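Local coordinates for putative N-acetylmuramoyl-L-alanine amidase (Neisseria meningitidis MC58, PDB 3CZX), which probably hydrolyses, as a zinc-dependent amidase, the link between N-acetylmuramoyl groups and L-amino acid residues in cell-wall glycopeptides, at residues I6-N14 against E26-V37; I68-H78 against H131-I142. All coordinates share one frame; numbering follows the deposited sequence.

Contacts 1 and 2 follow one another along the chain, the first closing before the second opens, and their centres lie about 13 Å apart. Both rest on the same mixed sheet, where strands 6-10 and 73-77 are parallel neighbours. Contact 1 lays helix 26-45 against strand 6-10, while contact 2 joins strand 73-77 to helix 134-138 and the start of strand 142-145. Thr9 ties them together: its N lies 2.8 Å from Ile75 O and its OG1 2.8 Å from Glu76 OE2, both probable hydrogen bonds. Zinc is their common end point: His12 and Glu26 from contact 1 and His78 from contact 2, distant in sequence, meet at one end of the neighbouring strands, so the site depends on both contacts.

Contact 1: residues I6-N14 against E26-V37; sequences ICLTAGHSN and EADLAQDMRNIV. With ZN (zinc ion), chain E.
Strand 6-10 and helix 26-37 run nearly antiparallel, their axes 159° apart and 7.2 Å from each other at the closest point. The small residues Ala10 and Ala30 let the backbones come near, with CA atoms 5.0 Å apart; His12 and Ala27 make a second close approach. No direct hydrogen bond joins the segments, but water 1 bridges them, 2.8 Å from Gly11 O and 2.8 Å from Ala27 O.

Ala10 CB sits between Ala30 CB and Arg34, touching Arg34 NH1 at 3.5 Å and lying over one face of the guanidinium, toward its rim. With CG anti to the backbone N (chi1 172°), Arg34 carries CG past Leu8 O, and bends at chi2 and chi3 then bring the guanidinium over Ala10 CB. Its charge is held outside the contact by a salt bridge to Asp52, and NH2 also donates to Asn35 OD1 from above the carbonyl plane. Farther along, Leu8 CD1 meets Val37 CG1 at 3.7 Å, the two side chains crossing at about a right angle.

At the other end the extended Glu26 reaches the metal; its carboxylate also has a polar partner in Ala19. Zinc is bound by His12 NE2 at 2.2 Å and by Glu26 OE2 at 2.1 Å, with ring and carboxylate planes 62° apart. His78 and waters 2 and 3 complete the coordination, the His-Glu-His zinc site of the Amidase_3 family, built where strand 6-10 ends and helix 26-45 begins.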
loop_
_atom_site.group_PDB
_atom_site.type_symbol
_atom_site.label_atom_id
_atom_site.label_comp_id
_atom_site.label_asym_id
_atom_site.label_seq_id
_atom_site.Cartn_x
_atom_site.Cartn_y
_atom_site.Cartn_z
ATOM N N ILE A 6 0.922 -18.723 -9.022
ATOM C CA ILE A 6 0.050 -18.183 -7.985
ATOM C C ILE A 6 -0.817 -17.131 -8.665
ATOM O O ILE A 6 -0.276 -16.245 -9.333
ATOM C CB ILE A 6 0.873 -17.519 -6.885
ATOM C CG1 ILE A 6 1.804 -18.536 -6.210
ATOM C CG2 ILE A 6 -0.023 -16.888 -5.807
ATOM C CD1 ILE A 6 3.142 -17.996 -5.885
ATOM N N CYS A 7 -2.123 -17.209 -8.492
ATOM C CA CYS A 7 -3.065 -16.212 -9.001
ATOM C C CYS A 7 -3.562 -15.399 -7.815
ATOM O O CYS A 7 -4.011 -15.965 -6.824
ATOM C CB CYS A 7 -4.248 -16.878 -9.725
ATOM S SG CYS A 7 -5.623 -15.789 -10.147
ATOM N N LEU A 8 -3.427 -14.075 -7.894
ATOM C CA LEU A 8 -3.966 -13.188 -6.885
ATOM C C LEU A 8 -4.860 -12.137 -7.528
ATOM O O LEU A 8 -4.398 -11.440 -8.465
ATOM C CB LEU A 8 -2.826 -12.467 -6.161
ATOM C CG LEU A 8 -1.779 -13.310 -5.430
ATOM C CD1 LEU A 8 -0.739 -12.410 -4.805
ATOM C CD2 LEU A 8 -2.362 -14.248 -4.327
ATOM N N THR A 9 -6.088 -11.995 -7.035
ATOM C CA THR A 9 -6.957 -10.918 -7.514
ATOM C C THR A 9 -7.570 -10.166 -6.377
ATOM O O THR A 9 -7.426 -10.557 -5.229
ATOM C CB THR A 9 -8.028 -11.500 -8.459
ATOM O OG1 THR A 9 -8.844 -12.418 -7.754
ATOM C CG2 THR A 9 -7.315 -12.228 -9.641
ATOM N N ALA A 10 -8.210 -9.032 -6.696
ATOM C CA ALA A 10 -8.863 -8.177 -5.701
ATOM C C ALA A 10 -10.344 -8.164 -5.993
ATOM O O ALA A 10 -10.763 -8.057 -7.149
ATOM C CB ALA A 10 -8.296 -6.706 -5.731
ATOM N N GLY A 11 -11.151 -8.230 -4.948
ATOM C CA GLY A 11 -12.584 -8.062 -5.109
ATOM C C GLY A 11 -12.964 -6.624 -5.362
ATOM O O GLY A 11 -12.299 -5.690 -4.906
ATOM N N HIS A 12 -14.063 -6.464 -6.085
ATOM C CA HIS A 12 -14.736 -5.173 -6.240
ATOM C C HIS A 12 -13.955 -4.155 -7.076
ATOM O O HIS A 12 -12.836 -4.415 -7.523
ATOM C CB HIS A 12 -15.102 -4.612 -4.867
ATOM C CG HIS A 12 -15.867 -5.574 -4.011
ATOM N ND1 HIS A 12 -17.202 -5.859 -4.220
ATOM C CD2 HIS A 12 -15.481 -6.336 -2.961
ATOM C CE1 HIS A 12 -17.608 -6.739 -3.322
ATOM N NE2 HIS A 12 -16.585 -7.036 -2.539
ATOM N N SER A 13 -14.565 -2.989 -7.291
ATOM C CA SER A 13 -14.039 -2.013 -8.261
ATOM C C SER A 13 -14.253 -0.574 -7.810
ATOM O O SER A 13 -14.854 -0.336 -6.765
ATOM C CB SER A 13 -14.730 -2.247 -9.614
ATOM O OG SER A 13 -16.103 -1.936 -9.514
ATOM N N ASN A 14 -13.762 0.387 -8.601
ATOM C CA ASN A 14 -13.824 1.823 -8.221
ATOM C C ASN A 14 -15.245 2.363 -8.232
ATOM O O ASN A 14 -15.572 3.304 -7.457
ATOM C CB ASN A 14 -12.946 2.688 -9.139
ATOM C CG ASN A 14 -12.709 4.079 -8.582
ATOM O OD1 ASN A 14 -12.436 4.247 -7.390
ATOM N ND2 ASN A 14 -12.822 5.100 -9.447
ATOM N N GLU A 26 -13.690 -1.439 0.873
ATOM C CA GLU A 26 -13.251 -2.815 0.572
ATOM C C GLU A 26 -12.397 -2.888 -0.679
ATOM O O GLU A 26 -11.366 -3.562 -0.705
ATOM C CB GLU A 26 -14.452 -3.759 0.459
ATOM C CG GLU A 26 -14.065 -5.228 0.150
ATOM C CD GLU A 26 -15.208 -6.192 0.220
ATOM O OE1 GLU A 26 -16.345 -5.747 0.486
ATOM O OE2 GLU A 26 -14.956 -7.416 0.035
ATOM N N ALA A 27 -12.803 -2.206 -1.731
ATOM C CA ALA A 27 -12.094 -2.267 -3.011
ATOM C C ALA A 27 -10.640 -1.829 -2.841
ATOM O O ALA A 27 -9.727 -2.368 -3.499
ATOM C CB ALA A 27 -12.773 -1.405 -4.035
ATOM N N ASP A 28 -10.434 -0.841 -1.975
ATOM C CA ASP A 28 -9.116 -0.229 -1.803
ATOM C C ASP A 28 -8.286 -1.148 -0.944
ATOM O O ASP A 28 -7.080 -1.297 -1.189
ATOM C CB ASP A 28 -9.265 1.153 -1.142
ATOM C CG ASP A 28 -10.064 2.134 -2.010
ATOM O OD1 ASP A 28 -10.152 1.937 -3.245
ATOM O OD2 ASP A 28 -10.592 3.112 -1.432
ATOM N N LEU A 29 -8.886 -1.689 0.126
ATOM C CA LEU A 29 -8.166 -2.625 1.014
ATOM C C LEU A 29 -7.771 -3.897 0.243
ATOM O O LEU A 29 -6.653 -4.456 0.440
ATOM C CB LEU A 29 -9.003 -2.965 2.261
ATOM C CG LEU A 29 -9.385 -1.782 3.163
ATOM C CD1 LEU A 29 -10.490 -2.136 4.217
ATOM C CD2 LEU A 29 -8.145 -1.236 3.829
ATOM N N ALA A 30 -8.657 -4.364 -0.637
ATOM C CA ALA A 30 -8.401 -5.562 -1.427
ATOM C C ALA A 30 -7.270 -5.320 -2.452
ATOM O O ALA A 30 -6.395 -6.186 -2.642
ATOM C CB ALA A 30 -9.701 -6.038 -2.102
ATOM N N GLN A 31 -7.279 -4.167 -3.120
ATOM C CA GLN A 31 -6.200 -3.732 -3.990
ATOM C C GLN A 31 -4.867 -3.755 -3.220
ATOM O O GLN A 31 -3.886 -4.283 -3.729
ATOM C CB GLN A 31 -6.503 -2.326 -4.541
ATOM C CG GLN A 31 -5.367 -1.644 -5.226
ATOM C CD GLN A 31 -5.726 -0.266 -5.716
ATOM O OE1 GLN A 31 -6.532 0.417 -5.080
ATOM N NE2 GLN A 31 -5.157 0.142 -6.858
ATOM N N ASP A 32 -4.837 -3.204 -2.015
ATOM C CA ASP A 32 -3.593 -3.169 -1.243
ATOM C C ASP A 32 -3.145 -4.598 -0.958
ATOM O O ASP A 32 -1.958 -4.931 -1.103
ATOM C CB ASP A 32 -3.748 -2.469 0.100
ATOM C CG ASP A 32 -3.691 -0.946 -0.008
ATOM O OD1 ASP A 32 -3.351 -0.448 -1.109
ATOM O OD2 ASP A 32 -4.016 -0.298 1.020
HETATM N N MSE A 33 -4.071 -5.453 -0.484
HETATM C CA MSE A 33 -3.670 -6.824 -0.166
HETATM C C MSE A 33 -3.092 -7.540 -1.368
HETATM O O MSE A 33 -2.024 -8.174 -1.247
HETATM C CB MSE A 33 -4.832 -7.622 0.424
HETATM C CG MSE A 33 -5.218 -7.149 1.774
HETATM SE SE MSE A 33 -6.597 -8.219 2.687
HETATM C CE MSE A 33 -8.136 -7.077 2.286
ATOM N N ARG A 34 -3.777 -7.475 -2.500
ATOM C CA ARG A 34 -3.308 -8.155 -3.722
ATOM C C ARG A 34 -1.927 -7.591 -4.135
ATOM O O ARG A 34 -0.968 -8.345 -4.378
ATOM C CB ARG A 34 -4.338 -8.063 -4.852
ATOM C CG ARG A 34 -3.824 -8.575 -6.196
ATOM C CD ARG A 34 -3.629 -7.450 -7.205
ATOM N NE ARG A 34 -4.893 -7.074 -7.809
ATOM C CZ ARG A 34 -5.351 -5.830 -7.951
ATOM N NH1 ARG A 34 -6.517 -5.645 -8.532
ATOM N NH2 ARG A 34 -4.694 -4.797 -7.464
ATOM N N ASN A 35 -1.809 -6.259 -4.189
ATOM C CA ASN A 35 -0.562 -5.644 -4.661
ATOM C C ASN A 35 0.624 -5.980 -3.782
ATOM O O ASN A 35 1.738 -6.245 -4.284
ATOM C CB ASN A 35 -0.731 -4.115 -4.791
ATOM C CG ASN A 35 -1.523 -3.716 -6.010
ATOM O OD1 ASN A 35 -1.851 -4.532 -6.842
ATOM N ND2 ASN A 35 -1.870 -2.417 -6.121
ATOM N N ILE A 36 0.418 -5.902 -2.473
ATOM C CA ILE A 36 1.524 -6.083 -1.517
ATOM C C ILE A 36 1.933 -7.542 -1.514
ATOM O O ILE A 36 3.123 -7.892 -1.566
ATOM C CB ILE A 36 1.187 -5.593 -0.129
ATOM C CG1 ILE A 36 0.912 -4.075 -0.179
ATOM C CG2 ILE A 36 2.294 -5.895 0.836
ATOM C CD1 ILE A 36 0.330 -3.566 1.116
ATOM N N VAL A 37 0.964 -8.450 -1.416
ATOM C CA VAL A 37 1.330 -9.851 -1.418
ATOM C C VAL A 37 2.013 -10.228 -2.718
ATOM O O VAL A 37 2.979 -10.978 -2.690
ATOM C CB VAL A 37 0.097 -10.746 -1.131
ATOM C CG1 VAL A 37 0.449 -12.252 -1.264
ATOM C CG2 VAL A 37 -0.451 -10.497 0.240
HETATM ZN ZN ZN E . -16.389 -8.608 -1.025
HETATM O O HOH W 1 -10.528 -3.696 -5.836
HETATM O O HOH W 2 -18.314 -9.667 -1.690
HETATM O O HOH W 3 -16.754 -9.880 0.743
#

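Contact 2: residues I68-H78 against H131-I142; sequences IRGSDVAIEFH and HSRLAYAQAGGI. With ZN (zinc ion), chain E.
The Tyr136 ring is sandwiched between two aliphatic groups: Ile68 CD1 lies over the centre of one face, 3.9 Å from the centroid, and Glu76 CB covers the opposite face nearer the rim. Ala74 O is at the ring's edge, and Tyr136 OH is hydrogen-bonded to Thr9 OG1. His131 turns its edge to the face of His78 in a T-shaped pair, with planes at 82° and His131 CE1 3.4 Å from His78 CE1.

The Glu76 carboxylate and the Arg133 guanidinium are nearly coplanar, 8° apart. Arg133 grips side-on, NE to Glu76 OE1 and NH2 to Glu76 OE2, each at 2.8 Å and on a syn lone pair. His78 NE2 donates to Glu76 OE1 on its anti side, somewhat out of the carboxylate plane, with an N-H...O angle of 163°. Zinc holds His78 ND1 at 2.2 Å, and the two grips together restrict the ring's rotation. Glu76 is thus the second-shell partner of His78, and Arg133, one step farther from the metal, probably holds its carboxylate in place.

Gly140 ends helix 134-138 in a Schellman motif, leading into strand 142-145. There Ile142 N donates to Ala74 O and Ile142 O accepts from Glu76 N, a parallel bridge beside strand 73-77. Helix 99-113 packs on Val73, Ile75 and Ile142, whereas Ile68 belongs to helix 61-69.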
loop_
_atom_site.group_PDB
_atom_site.type_symbol
_atom_site.label_atom_id
_atom_site.label_comp_id
_atom_site.label_asym_id
_atom_site.label_seq_id
_atom_site.Cartn_x
_atom_site.Cartn_y
_atom_site.Cartn_z
ATOM N N ILE A 68 -7.938 -19.093 -12.633
ATOM C CA ILE A 68 -7.986 -20.102 -11.560
ATOM C C ILE A 68 -7.533 -21.436 -12.138
ATOM O O ILE A 68 -6.662 -22.113 -11.579
ATOM C CB ILE A 68 -9.386 -20.263 -10.965
ATOM C CG1 ILE A 68 -9.824 -18.975 -10.262
ATOM C CG2 ILE A 68 -9.396 -21.418 -9.988
ATOM C CD1 ILE A 68 -11.279 -18.965 -9.876
ATOM N N ARG A 69 -8.098 -21.789 -13.291
ATOM C CA ARG A 69 -7.797 -23.080 -13.904
ATOM C C ARG A 69 -6.320 -23.206 -14.265
ATOM O O ARG A 69 -5.744 -24.283 -14.134
ATOM C CB ARG A 69 -8.686 -23.331 -15.135
ATOM C CG ARG A 69 -10.107 -23.797 -14.804
ATOM C CD ARG A 69 -10.122 -25.247 -14.283
ATOM N NE ARG A 69 -9.768 -25.289 -12.864
ATOM C CZ ARG A 69 -10.638 -25.356 -11.853
ATOM N NH1 ARG A 69 -11.953 -25.446 -12.071
ATOM N NH2 ARG A 69 -10.179 -25.360 -10.597
ATOM N N GLY A 70 -5.708 -22.106 -14.691
ATOM C CA GLY A 70 -4.286 -22.096 -15.032
ATOM C C GLY A 70 -3.292 -21.989 -13.883
ATOM O O GLY A 70 -2.083 -21.902 -14.118
ATOM N N SER A 71 -3.763 -21.993 -12.633
ATOM C CA SER A 71 -2.884 -21.796 -11.471
ATOM C C SER A 71 -2.909 -22.937 -10.475
ATOM O O SER A 71 -3.857 -23.733 -10.460
ATOM C CB SER A 71 -3.316 -20.525 -10.731
ATOM O OG SER A 71 -4.666 -20.637 -10.322
ATOM N N ASP A 72 -1.890 -22.975 -9.614
ATOM C CA ASP A 72 -1.805 -23.912 -8.485
ATOM C C ASP A 72 -2.505 -23.469 -7.197
ATOM O O ASP A 72 -3.056 -24.300 -6.454
ATOM C CB ASP A 72 -0.350 -24.165 -8.144
ATOM C CG ASP A 72 0.407 -24.727 -9.320
ATOM O OD1 ASP A 72 -0.006 -25.792 -9.818
ATOM O OD2 ASP A 72 1.382 -24.104 -9.762
ATOM N N VAL A 73 -2.443 -22.171 -6.904
ATOM C CA VAL A 73 -3.337 -21.596 -5.908
ATOM C C VAL A 73 -3.844 -20.254 -6.461
ATOM O O VAL A 73 -3.096 -19.558 -7.131
ATOM C CB VAL A 73 -2.652 -21.449 -4.537
ATOM C CG1 VAL A 73 -1.523 -20.447 -4.591
ATOM C CG2 VAL A 73 -3.703 -21.109 -3.465
ATOM N N ALA A 74 -5.120 -19.950 -6.218
ATOM C CA ALA A 74 -5.756 -18.718 -6.669
ATOM C C ALA A 74 -6.519 -18.112 -5.508
ATOM O O ALA A 74 -7.371 -18.771 -4.922
ATOM C CB ALA A 74 -6.716 -18.962 -7.828
ATOM N N ILE A 75 -6.212 -16.851 -5.182
ATOM C CA ILE A 75 -6.788 -16.155 -4.039
ATOM C C ILE A 75 -7.341 -14.796 -4.451
ATOM O O ILE A 75 -6.613 -13.992 -5.096
ATOM C CB ILE A 75 -5.687 -15.907 -2.955
ATOM C CG1 ILE A 75 -5.055 -17.232 -2.518
ATOM C CG2 ILE A 75 -6.292 -15.191 -1.758
ATOM C CD1 ILE A 75 -3.636 -17.114 -1.953
ATOM N N GLU A 76 -8.603 -14.542 -4.141
ATOM C CA GLU A 76 -9.188 -13.217 -4.294
ATOM C C GLU A 76 -9.445 -12.581 -2.937
ATOM O O GLU A 76 -10.166 -13.131 -2.087
ATOM C CB GLU A 76 -10.495 -13.254 -5.103
ATOM C CG GLU A 76 -10.969 -11.860 -5.385
ATOM C CD GLU A 76 -11.990 -11.793 -6.436
ATOM O OE1 GLU A 76 -13.186 -11.828 -6.065
ATOM O OE2 GLU A 76 -11.591 -11.692 -7.617
ATOM N N PHE A 77 -8.858 -11.414 -2.719
ATOM C CA PHE A 77 -8.922 -10.752 -1.441
ATOM C C PHE A 77 -10.205 -9.919 -1.328
ATOM O O PHE A 77 -10.560 -9.166 -2.238
ATOM C CB PHE A 77 -7.680 -9.866 -1.204
ATOM C CG PHE A 77 -6.387 -10.635 -1.150
ATOM C CD1 PHE A 77 -5.929 -11.206 0.024
ATOM C CD2 PHE A 77 -5.631 -10.774 -2.281
ATOM C CE1 PHE A 77 -4.713 -11.901 0.038
ATOM C CE2 PHE A 77 -4.411 -11.498 -2.288
ATOM C CZ PHE A 77 -3.983 -12.055 -1.130
ATOM N N HIS A 78 -10.870 -10.118 -0.215
ATOM C CA HIS A 78 -12.096 -9.413 0.167
ATOM C C HIS A 78 -12.018 -9.041 1.634
ATOM O O HIS A 78 -11.100 -9.471 2.335
ATOM C CB HIS A 78 -13.294 -10.338 0.018
ATOM C CG HIS A 78 -13.740 -10.535 -1.389
ATOM N ND1 HIS A 78 -14.853 -9.902 -1.907
ATOM C CD2 HIS A 78 -13.209 -11.257 -2.404
ATOM C CE1 HIS A 78 -14.966 -10.201 -3.190
ATOM N NE2 HIS A 78 -13.993 -11.033 -3.513
ATOM N N HIS A 131 -21.961 -15.537 -0.997
ATOM C CA HIS A 131 -20.968 -14.509 -1.363
ATOM C C HIS A 131 -21.162 -13.987 -2.787
ATOM O O HIS A 131 -21.506 -14.746 -3.682
ATOM C CB HIS A 131 -19.533 -15.063 -1.193
ATOM C CG HIS A 131 -18.483 -13.989 -1.137
ATOM N ND1 HIS A 131 -17.890 -13.474 -2.271
ATOM C CD2 HIS A 131 -17.953 -13.312 -0.090
ATOM C CE1 HIS A 131 -17.028 -12.530 -1.920
ATOM N NE2 HIS A 131 -17.049 -12.413 -0.602
ATOM N N SER A 132 -20.915 -12.690 -3.006
ATOM C CA SER A 132 -20.935 -12.107 -4.366
ATOM C C SER A 132 -20.024 -12.817 -5.372
ATOM O O SER A 132 -20.301 -12.838 -6.580
ATOM C CB SER A 132 -20.587 -10.596 -4.322
ATOM O OG SER A 132 -19.195 -10.344 -4.171
ATOM N N ARG A 133 -18.936 -13.409 -4.877
ATOM C CA ARG A 133 -17.982 -14.115 -5.707
ATOM C C ARG A 133 -17.922 -15.596 -5.319
ATOM O O ARG A 133 -16.891 -16.255 -5.508
ATOM C CB ARG A 133 -16.591 -13.472 -5.580
ATOM C CG ARG A 133 -16.554 -12.015 -6.020
ATOM C CD ARG A 133 -16.524 -11.908 -7.529
ATOM N NE ARG A 133 -15.161 -11.914 -8.035
ATOM C CZ ARG A 133 -14.810 -11.652 -9.292
ATOM N NH1 ARG A 133 -15.728 -11.426 -10.222
ATOM N NH2 ARG A 133 -13.524 -11.649 -9.636
ATOM N N LEU A 134 -19.030 -16.121 -4.790
ATOM C CA LEU A 134 -19.146 -17.563 -4.527
ATOM C C LEU A 134 -18.751 -18.369 -5.756
ATOM O O LEU A 134 -18.109 -19.423 -5.632
ATOM C CB LEU A 134 -20.574 -17.911 -4.108
ATOM C CG LEU A 134 -20.864 -19.338 -3.631
ATOM C CD1 LEU A 134 -20.012 -19.717 -2.428
ATOM C CD2 LEU A 134 -22.352 -19.433 -3.283
ATOM N N ALA A 135 -19.093 -17.869 -6.954
ATOM C CA ALA A 135 -18.686 -18.543 -8.215
ATOM C C ALA A 135 -17.172 -18.759 -8.355
ATOM O O ALA A 135 -16.723 -19.772 -8.917
ATOM C CB ALA A 135 -19.214 -17.780 -9.431
ATOM N N TYR A 136 -16.394 -17.805 -7.832
ATOM C CA TYR A 136 -14.915 -17.880 -7.800
ATOM C C TYR A 136 -14.471 -19.029 -6.898
ATOM O O TYR A 136 -13.600 -19.811 -7.269
ATOM C CB TYR A 136 -14.363 -16.548 -7.275
ATOM C CG TYR A 136 -12.864 -16.295 -7.361
ATOM C CD1 TYR A 136 -12.336 -15.440 -8.335
ATOM C CD2 TYR A 136 -11.989 -16.814 -6.409
ATOM C CE1 TYR A 136 -10.966 -15.162 -8.400
ATOM C CE2 TYR A 136 -10.641 -16.575 -6.485
ATOM C CZ TYR A 136 -10.124 -15.728 -7.466
ATOM O OH TYR A 136 -8.783 -15.416 -7.520
ATOM N N ALA A 137 -15.100 -19.118 -5.731
ATOM C CA ALA A 137 -14.856 -20.218 -4.785
ATOM C C ALA A 137 -15.292 -21.556 -5.384
ATOM O O ALA A 137 -14.542 -22.532 -5.352
ATOM C CB ALA A 137 -15.576 -19.952 -3.437
ATOM N N GLN A 138 -16.499 -21.594 -5.956
ATOM C CA GLN A 138 -16.988 -22.826 -6.621
ATOM C C GLN A 138 -16.073 -23.321 -7.729
ATOM O O GLN A 138 -15.906 -24.551 -7.930
ATOM C CB GLN A 138 -18.417 -22.630 -7.131
ATOM C CG GLN A 138 -19.401 -22.437 -5.996
ATOM C CD GLN A 138 -20.787 -22.030 -6.457
ATOM O OE1 GLN A 138 -20.954 -21.394 -7.512
ATOM N NE2 GLN A 138 -21.793 -22.369 -5.650
ATOM N N ALA A 139 -15.444 -22.381 -8.445
ATOM C CA ALA A 139 -14.538 -22.726 -9.539
ATOM C C ALA A 139 -13.176 -23.215 -9.071
ATOM O O ALA A 139 -12.338 -23.554 -9.900
ATOM C CB ALA A 139 -14.377 -21.542 -10.465
ATOM N N GLY A 140 -12.943 -23.227 -7.752
ATOM C CA GLY A 140 -11.675 -23.666 -7.183
ATOM C C GLY A 140 -10.699 -22.555 -6.807
ATOM O O GLY A 140 -9.535 -22.806 -6.501
ATOM N N GLY A 141 -11.170 -21.320 -6.835
ATOM C CA GLY A 141 -10.421 -20.215 -6.254
ATOM C C GLY A 141 -10.753 -20.121 -4.772
ATOM O O GLY A 141 -11.709 -20.743 -4.291
ATOM N N ILE A 142 -10.009 -19.273 -4.077
ATOM C CA ILE A 142 -10.194 -19.045 -2.623
ATOM C C ILE A 142 -10.625 -17.598 -2.426
ATOM O O ILE A 142 -9.908 -16.688 -2.850
ATOM C CB ILE A 142 -8.860 -19.265 -1.896
ATOM C CG1 ILE A 142 -8.354 -20.707 -2.100
ATOM C CG2 ILE A 142 -8.961 -18.934 -0.373
ATOM C CD1 ILE A 142 -6.943 -20.906 -1.604
HETATM ZN ZN ZN E . -16.389 -8.608 -1.025
HETATM O O HOH W 4 -6.810 -22.222 -5.690
HETATM O O HOH W 3 -16.754 -9.880 0.743
HETATM O O HOH W 2 -18.314 -9.667 -1.690
#